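Local coordinates for actin-binding protein (Saccharomyces cerevisiae, PDB 1HQZ) that binds actin filaments and recruits the Arp2/3 complex to their sides, represented by its N-terminal cofilin-homology domain, at residues K41-E46 / V64-A69; K80-G85 / V116-R121. All blocks are in the same frame, centred on the assembly; numbering follows the deposited sequence.

In the fold
Both contacts are mainly buried and belong to the same mixed sheet. Contact 1 joins strands 43-49 and 65-71, which are not neighbours because strand 32-37 runs between them. Side chains carry it: a tyrosine hydroxyl meets a backbone carbonyl, a water bridges two tyrosines, and exposed Glu46 takes a weak bond from buried Gln65. Contact 2 joins the adjacent parallel strands 80-86 and 116-120. Its polar part is all backbone, with aliphatic side chains packed around it, and Gln117 and Thr119 are its exposed members. The two meet where strands 65-71 and 80-86 pair, probably through hydrogen bonds from Ile84 N to Gly67 O and from Ile82 N to Ala69 O.

Contact 1: residues K41-E46 / V64-A69; sequences KEYEPE and VQYGLA
Tyr43 donates its hydroxyl to the backbone carbonyl of Val64, with OH to O at 2.7 Å. The donor does not lie on a lone pair. It sits well above the carbonyl plane. The same hydroxyl also accepts a hydrogen bond from a water, whose oxygen is 2.7 Å from Tyr43 OH. That water is 2.8 Å from Tyr66 OH as well, so one water ties the two phenol groups together. Tyr43 CG is anti to its own carbonyl carbon (chi1 -84°), and the ring reaches across toward residues 64-66. Its CE2 comes 3.7 Å from CE1 of Tyr66, at the edge of the Tyr66 ring. The two rings are oblique, with planes at 58°. A phenylalanine in place of Tyr43 would probably leave Val64 O without this donor and the water without one of its anchors.

The second polar link is weaker. Gln65 NE2 donates to Glu46 OE1 at 2.9 Å, but the bond is bent, with an angle of 128° at the hydrogen. The amide has firmer partners: Gln65 OE1 accepts from Asp60 N, and NE2 also makes a hydrogen bond with Ser36 OG.

Tyr43 also packs on Pro37 of strand 32-37, while Tyr66 and Val64 lie against Phe99 of helix 93-110. The axes of strand segments 43-46 and 65-69 come no closer than 9.1 Å, with strand 32-37 between them in the sheet. The tyrosines meet on the face covered by helix 93-110, and the Glu46-Gln65 bond lies on the other. Side chains of second-neighbour strands thus reach across strand 32-37 on both faces of the central mixed sheet of the ADF-H (cofilin-like) fold.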
ATOM      1  N   LYS A  41       3.649   4.822  17.208  1.00 57.31           N
ATOM      2  CA  LYS A  41       2.788   3.810  16.585  1.00 56.94           C
ATOM      3  C   LYS A  41       1.658   4.405  15.757  1.00 55.28           C
ATOM      4  O   LYS A  41       0.629   3.766  15.546  1.00 55.63           O
ATOM      5  CB  LYS A  41       2.198   2.873  17.640  1.00 57.95           C
ATOM      6  CG  LYS A  41       3.225   2.026  18.351  1.00 59.00           C
ATOM      7  CD  LYS A  41       2.574   1.170  19.409  1.00 61.54           C
ATOM      8  CE  LYS A  41       3.614   0.455  20.253  1.00 62.95           C
ATOM      9  NZ  LYS A  41       2.974  -0.257  21.398  1.00 65.06           N
ATOM     10  N   GLU A  42       1.850   5.633  15.292  1.00 55.00           N
ATOM     11  CA  GLU A  42       0.849   6.301  14.468  1.00 54.59           C
ATOM     12  C   GLU A  42       1.279   6.156  13.001  1.00 51.64           C
ATOM     13  O   GLU A  42       2.446   6.364  12.668  1.00 49.81           O
ATOM     14  CB  GLU A  42       0.767   7.784  14.840  1.00 57.89           C
ATOM     15  CG  GLU A  42       0.638   8.047  16.336  1.00 61.93           C
ATOM     16  CD  GLU A  42       0.635   9.532  16.679  1.00 64.35           C
ATOM     17  OE1 GLU A  42       1.576  10.249  16.266  1.00 64.80           O
ATOM     18  OE2 GLU A  42      -0.306   9.979  17.370  1.00 65.57           O
ATOM     19  N   TYR A  43       0.349   5.781  12.128  1.00 48.02           N
ATOM     20  CA  TYR A  43       0.694   5.632  10.725  1.00 45.91           C
ATOM     21  C   TYR A  43       0.646   6.945   9.969  1.00 45.70           C
ATOM     22  O   TYR A  43      -0.305   7.717  10.093  1.00 45.46           O
ATOM     23  CB  TYR A  43      -0.223   4.623  10.035  1.00 44.70           C
ATOM     24  CG  TYR A  43       0.221   3.194  10.216  1.00 42.52           C
ATOM     25  CD1 TYR A  43      -0.024   2.512  11.407  1.00 40.70           C
ATOM     26  CD2 TYR A  43       0.921   2.531   9.202  1.00 41.39           C
ATOM     27  CE1 TYR A  43       0.414   1.198  11.591  1.00 40.88           C
ATOM     28  CE2 TYR A  43       1.366   1.221   9.371  1.00 40.30           C
ATOM     29  CZ  TYR A  43       1.110   0.560  10.568  1.00 41.67           C
ATOM     30  OH  TYR A  43       1.546  -0.735  10.745  1.00 39.61           O
ATOM     31  N   GLU A  44       1.687   7.189   9.183  1.00 44.85           N
ATOM     32  CA  GLU A  44       1.772   8.391   8.372  1.00 45.65           C
ATOM     33  C   GLU A  44       2.554   8.074   7.098  1.00 43.20           C
ATOM     34  O   GLU A  44       3.218   7.040   7.010  1.00 42.34           O
ATOM     35  CB  GLU A  44       2.460   9.509   9.157  1.00 48.66           C
ATOM     36  CG  GLU A  44       3.859   9.176   9.627  1.00 53.33           C
ATOM     37  CD  GLU A  44       4.418  10.242  10.554  1.00 57.06           C
ATOM     38  OE1 GLU A  44       5.601  10.135  10.955  1.00 58.15           O
ATOM     39  OE2 GLU A  44       3.667  11.184  10.885  1.00 57.45           O
ATOM     40  N   PRO A  45       2.475   8.953   6.091  1.00 41.73           N
ATOM     41  CA  PRO A  45       3.198   8.718   4.840  1.00 41.67           C
ATOM     42  C   PRO A  45       4.686   8.582   5.098  1.00 41.09           C
ATOM     43  O   PRO A  45       5.290   9.450   5.713  1.00 42.65           O
ATOM     44  CB  PRO A  45       2.882   9.964   4.021  1.00 41.16           C
ATOM     45  CG  PRO A  45       1.522  10.337   4.499  1.00 42.44           C
ATOM     46  CD  PRO A  45       1.654  10.169   5.996  1.00 41.43           C
ATOM     47  N   GLU A  46       5.280   7.488   4.646  1.00 41.20           N
ATOM     48  CA  GLU A  46       6.707   7.315   4.841  1.00 41.43           C
ATOM     49  C   GLU A  46       7.426   7.713   3.573  1.00 40.10           C
ATOM     50  O   GLU A  46       8.448   8.394   3.613  1.00 39.89           O
ATOM     51  CB  GLU A  46       7.048   5.872   5.178  1.00 42.92           C
ATOM     52  CG  GLU A  46       8.534   5.671   5.332  1.00 49.30           C
ATOM     53  CD  GLU A  46       8.878   4.357   5.980  1.00 55.26           C
ATOM     54  OE1 GLU A  46       9.106   3.357   5.255  1.00 57.31           O
ATOM     55  OE2 GLU A  46       8.907   4.332   7.232  1.00 58.50           O
ATOM     56  N   VAL A  64       5.359  -3.279   9.848  1.00 32.71           N
ATOM     57  CA  VAL A  64       4.146  -3.631   9.133  1.00 32.66           C
ATOM     58  C   VAL A  64       3.760  -2.339   8.426  1.00 32.91           C
ATOM     59  O   VAL A  64       3.589  -1.303   9.066  1.00 33.51           O
ATOM     60  CB  VAL A  64       3.015  -4.025  10.104  1.00 32.92           C
ATOM     61  CG1 VAL A  64       1.691  -4.124   9.356  1.00 34.22           C
ATOM     62  CG2 VAL A  64       3.338  -5.331  10.764  1.00 32.20           C
ATOM     63  N   GLN A  65       3.629  -2.385   7.109  1.00 33.42           N
ATOM     64  CA  GLN A  65       3.283  -1.186   6.365  1.00 32.16           C
ATOM     65  C   GLN A  65       2.223  -1.449   5.318  1.00 32.10           C
ATOM     66  O   GLN A  65       1.916  -2.591   4.997  1.00 36.70           O
ATOM     67  CB  GLN A  65       4.525  -0.623   5.671  1.00 29.38           C
ATOM     68  CG  GLN A  65       5.716  -0.402   6.595  1.00 31.06           C
ATOM     69  CD  GLN A  65       6.976  -0.053   5.830  1.00 29.95           C
ATOM     70  OE1 GLN A  65       7.388  -0.782   4.925  1.00 30.93           O
ATOM     71  NE2 GLN A  65       7.595   1.059   6.190  1.00 32.10           N
ATOM     72  N   TYR A  66       1.673  -0.379   4.767  1.00 31.97           N
ATOM     73  CA  TYR A  66       0.670  -0.524   3.735  1.00 30.12           C
ATOM     74  C   TYR A  66       1.071   0.366   2.587  1.00 30.46           C
ATOM     75  O   TYR A  66       1.508   1.500   2.793  1.00 29.36           O
ATOM     76  CB  TYR A  66      -0.711  -0.146   4.277  1.00 29.23           C
ATOM     77  CG  TYR A  66      -1.060  -0.940   5.518  1.00 27.45           C
ATOM     78  CD1 TYR A  66      -0.622  -0.532   6.772  1.00 29.13           C
ATOM     79  CD2 TYR A  66      -1.731  -2.152   5.419  1.00 29.06           C
ATOM     80  CE1 TYR A  66      -0.833  -1.322   7.905  1.00 28.76           C
ATOM     81  CE2 TYR A  66      -1.952  -2.953   6.535  1.00 28.94           C
ATOM     82  CZ  TYR A  66      -1.492  -2.530   7.775  1.00 30.44           C
ATOM     83  OH  TYR A  66      -1.664  -3.337   8.869  1.00 28.65           O
ATOM     84  N   GLY A  67       0.957  -0.176   1.381  1.00 30.56           N
ATOM     85  CA  GLY A  67       1.313   0.570   0.190  1.00 28.97           C
ATOM     86  C   GLY A  67       0.106   0.718  -0.711  1.00 28.70           C
ATOM     87  O   GLY A  67      -0.815  -0.109  -0.694  1.00 26.19           O
ATOM     88  N   LEU A  68       0.124   1.778  -1.510  1.00 28.84           N
ATOM     89  CA  LEU A  68      -0.964   2.086  -2.433  1.00 29.57           C
ATOM     90  C   LEU A  68      -0.328   2.553  -3.721  1.00 29.30           C
ATOM     91  O   LEU A  68       0.538   3.427  -3.699  1.00 28.09           O
ATOM     92  CB  LEU A  68      -1.820   3.218  -1.853  1.00 30.17           C
ATOM     93  CG  LEU A  68      -2.904   3.854  -2.718  1.00 33.66           C
ATOM     94  CD1 LEU A  68      -4.091   2.924  -2.822  1.00 31.00           C
ATOM     95  CD2 LEU A  68      -3.324   5.184  -2.085  1.00 34.33           C
ATOM     96  N   ALA A  69      -0.733   1.980  -4.846  1.00 28.01           N
ATOM     97  CA  ALA A  69      -0.147   2.422  -6.099  1.00 30.17           C
ATOM     98  C   ALA A  69      -1.120   2.380  -7.254  1.00 30.12           C
ATOM     99  O   ALA A  69      -1.973   1.493  -7.346  1.00 29.12           O
ATOM    100  CB  ALA A  69       1.087   1.590  -6.427  1.00 30.19           C
TER
HETATM  101  O   HOH W   1      -0.620  -2.245  11.201  1.00 31.10           O

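Contact 2: residues K80-G85 / V116-R121; sequences KIIIIG and VQVTAR
Val118 O is gripped twice by the strand beside it. Gly85 N donates to Val118 O at 2.8 Å in an almost straight bond of 176°, and the CA-H of Ile84 adds a weaker contact. Gly85 O is held in a similar way. It accepts from Ala120 N at 2.8 Å, with the donor tilted 27° from the carbonyl plane, and meets the CA-H of Thr119. Further back, Ile83 pairs through its N with Val116 O and through its O with Val118 N. Val116 N closes the series on Ile81 O at 3.0 Å. Ile83 thus bonds to the two residues flanking its partner Gln117, the pattern of parallel strands.

The side chains divide between two faces. On one, Ile82 CG1 meets Val116 CB at 4.1 Å, Ile82 CD1 meets Val118 CG2, and Ile84 CG2 reaches Ala120 CB at 4.2 Å. Helix 128-136 covers this face, with Leu131 and Ile135 on Ile82. On the other, Ile83 carries CG1 between its backbone N and carbonyl carbon (chi1 58°). This turns CD1 toward the aliphatic part of Gln117, 3.8 Å from its CG. Gln117 and Thr119 touch Phe103 of helix 93-110, and Ile83 touches Ala107.

Helix 93-110 links the two strands in a beta-alpha-beta crossover. The chemistry implies a division of labour: backbone bonds fix the register of the outermost strand 116-120, aliphatic side chains pack the Ile82 face against helix 128-136, and Ile83 with the exposed Gln117 and Thr119 touches helix 93-110.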
ATOM      1  N   LYS A  80      -5.040   1.022 -12.877  1.00 46.18           N
ATOM      2  CA  LYS A  80      -5.696   0.354 -11.769  1.00 44.20           C
ATOM      3  C   LYS A  80      -4.978   0.580 -10.447  1.00 40.02           C
ATOM      4  O   LYS A  80      -3.812   0.967 -10.405  1.00 37.17           O
ATOM      5  CB  LYS A  80      -5.837  -1.136 -12.075  1.00 47.20           C
ATOM      6  CG  LYS A  80      -6.805  -1.396 -13.227  1.00 48.13           C
ATOM      7  CD  LYS A  80      -6.876  -2.859 -13.580  1.00 49.44           C
ATOM      8  CE  LYS A  80      -7.797  -3.068 -14.763  1.00 51.49           C
ATOM      9  NZ  LYS A  80      -7.694  -4.452 -15.297  1.00 53.68           N
ATOM     10  N   ILE A  81      -5.697   0.348  -9.363  1.00 37.49           N
ATOM     11  CA  ILE A  81      -5.145   0.563  -8.041  1.00 35.98           C
ATOM     12  C   ILE A  81      -4.834  -0.740  -7.313  1.00 34.57           C
ATOM     13  O   ILE A  81      -5.663  -1.666  -7.260  1.00 34.23           O
ATOM     14  CB  ILE A  81      -6.116   1.424  -7.170  1.00 35.08           C
ATOM     15  CG1 ILE A  81      -6.154   2.884  -7.646  1.00 39.54           C
ATOM     16  CG2 ILE A  81      -5.624   1.473  -5.746  1.00 34.79           C
ATOM     17  CD1 ILE A  81      -6.403   3.096  -9.094  1.00 40.70           C
ATOM     18  N   ILE A  82      -3.631  -0.814  -6.759  1.00 32.09           N
ATOM     19  CA  ILE A  82      -3.238  -1.991  -6.003  1.00 31.58           C
ATOM     20  C   ILE A  82      -2.868  -1.550  -4.586  1.00 31.38           C
ATOM     21  O   ILE A  82      -2.302  -0.476  -4.381  1.00 27.82           O
ATOM     22  CB  ILE A  82      -2.041  -2.729  -6.669  1.00 31.80           C
ATOM     23  CG1 ILE A  82      -1.605  -3.904  -5.787  1.00 33.89           C
ATOM     24  CG2 ILE A  82      -0.883  -1.765  -6.906  1.00 32.51           C
ATOM     25  CD1 ILE A  82      -0.555  -4.828  -6.415  1.00 30.68           C
ATOM     26  N   ILE A  83      -3.254  -2.345  -3.597  1.00 30.20           N
ATOM     27  CA  ILE A  83      -2.886  -2.022  -2.237  1.00 31.17           C
ATOM     28  C   ILE A  83      -2.085  -3.211  -1.751  1.00 31.62           C
ATOM     29  O   ILE A  83      -2.381  -4.360  -2.098  1.00 29.84           O
ATOM     30  CB  ILE A  83      -4.097  -1.803  -1.322  1.00 30.86           C
ATOM     31  CG1 ILE A  83      -4.983  -3.046  -1.302  1.00 29.51           C
ATOM     32  CG2 ILE A  83      -4.870  -0.596  -1.796  1.00 32.80           C
ATOM     33  CD1 ILE A  83      -6.054  -2.997  -0.220  1.00 35.45           C
ATOM     34  N   ILE A  84      -1.054  -2.929  -0.969  1.00 32.30           N
ATOM     35  CA  ILE A  84      -0.200  -3.983  -0.459  1.00 33.21           C
ATOM     36  C   ILE A  84      -0.127  -3.983   1.058  1.00 33.02           C
ATOM     37  O   ILE A  84       0.151  -2.963   1.673  1.00 33.42           O
ATOM     38  CB  ILE A  84       1.228  -3.853  -1.053  1.00 34.65           C
ATOM     39  CG1 ILE A  84       1.177  -4.202  -2.544  1.00 34.68           C
ATOM     40  CG2 ILE A  84       2.208  -4.756  -0.309  1.00 31.63           C
ATOM     41  CD1 ILE A  84       2.460  -3.974  -3.273  1.00 39.49           C
ATOM     42  N   GLY A  85      -0.415  -5.139   1.645  1.00 32.69           N
ATOM     43  CA  GLY A  85      -0.337  -5.298   3.079  1.00 33.82           C
ATOM     44  C   GLY A  85       1.003  -5.970   3.328  1.00 34.07           C
ATOM     45  O   GLY A  85       1.177  -7.160   3.084  1.00 33.72           O
ATOM     46  N   VAL A 116      -6.761  -4.463  -6.872  1.00 34.60           N
ATOM     47  CA  VAL A 116      -5.993  -5.631  -6.455  1.00 34.30           C
ATOM     48  C   VAL A 116      -5.467  -5.478  -5.030  1.00 33.96           C
ATOM     49  O   VAL A 116      -4.976  -4.410  -4.650  1.00 31.65           O
ATOM     50  CB  VAL A 116      -4.794  -5.850  -7.384  1.00 33.71           C
ATOM     51  CG1 VAL A 116      -4.036  -7.101  -6.970  1.00 39.15           C
ATOM     52  CG2 VAL A 116      -5.268  -5.973  -8.819  1.00 35.74           C
ATOM     53  N   GLN A 117      -5.581  -6.549  -4.251  1.00 33.59           N
ATOM     54  CA  GLN A 117      -5.112  -6.559  -2.872  1.00 35.11           C
ATOM     55  C   GLN A 117      -4.140  -7.713  -2.694  1.00 35.24           C
ATOM     56  O   GLN A 117      -4.485  -8.861  -2.943  1.00 35.86           O
ATOM     57  CB  GLN A 117      -6.274  -6.734  -1.889  1.00 36.24           C
ATOM     58  CG  GLN A 117      -5.810  -6.769  -0.438  1.00 38.39           C
ATOM     59  CD  GLN A 117      -6.935  -6.963   0.572  1.00 40.99           C
ATOM     60  OE1 GLN A 117      -6.702  -6.902   1.774  1.00 41.99           O
ATOM     61  NE2 GLN A 117      -8.147  -7.197   0.095  1.00 38.53           N
ATOM     62  N   VAL A 118      -2.930  -7.396  -2.241  1.00 35.13           N
ATOM     63  CA  VAL A 118      -1.891  -8.388  -2.034  1.00 34.42           C
ATOM     64  C   VAL A 118      -1.293  -8.332  -0.632  1.00 34.03           C
ATOM     65  O   VAL A 118      -1.145  -7.264  -0.047  1.00 33.79           O
ATOM     66  CB  VAL A 118      -0.729  -8.203  -3.058  1.00 35.91           C
ATOM     67  CG1 VAL A 118       0.430  -9.127  -2.707  1.00 36.45           C
ATOM     68  CG2 VAL A 118      -1.217  -8.519  -4.466  1.00 34.99           C
ATOM     69  N   THR A 119      -0.968  -9.502  -0.098  1.00 34.65           N
ATOM     70  CA  THR A 119      -0.334  -9.618   1.205  1.00 34.18           C
ATOM     71  C   THR A 119       1.120 -10.007   0.895  1.00 36.27           C
ATOM     72  O   THR A 119       1.377 -10.933   0.115  1.00 33.86           O
ATOM     73  CB  THR A 119      -0.999 -10.704   2.073  1.00 33.59           C
ATOM     74  OG1 THR A 119      -2.302 -10.262   2.489  1.00 30.81           O
ATOM     75  CG2 THR A 119      -0.149 -10.983   3.310  1.00 32.05           C
ATOM     76  N   ALA A 120       2.067  -9.280   1.480  1.00 35.95           N
ATOM     77  CA  ALA A 120       3.478  -9.548   1.234  1.00 35.02           C
ATOM     78  C   ALA A 120       4.291  -9.622   2.519  1.00 35.70           C
ATOM     79  O   ALA A 120       3.972  -8.955   3.498  1.00 36.20           O
ATOM     80  CB  ALA A 120       4.045  -8.471   0.321  1.00 34.86           C
ATOM     81  N   ARG A 121       5.352 -10.424   2.492  1.00 38.63           N
ATOM     82  CA  ARG A 121       6.247 -10.619   3.634  1.00 41.05           C
ATOM     83  C   ARG A 121       7.694 -10.266   3.298  1.00 43.07           C
ATOM     84  O   ARG A 121       8.467  -9.895   4.177  1.00 43.19           O
ATOM     85  CB  ARG A 121       6.213 -12.069   4.093  1.00 41.04           C
ATOM     86  CG  ARG A 121       4.978 -12.474   4.849  1.00 45.89           C
ATOM     87  CD  ARG A 121       5.025 -13.962   5.146  1.00 47.50           C
ATOM     88  NE  ARG A 121       6.346 -14.375   5.620  1.00 49.33           N
ATOM     89  CZ  ARG A 121       7.134 -15.232   4.980  1.00 49.69           C
ATOM     90  NH1 ARG A 121       6.738 -15.778   3.836  1.00 49.84           N
ATOM     91  NH2 ARG A 121       8.329 -15.532   5.477  1.00 49.19           N
TER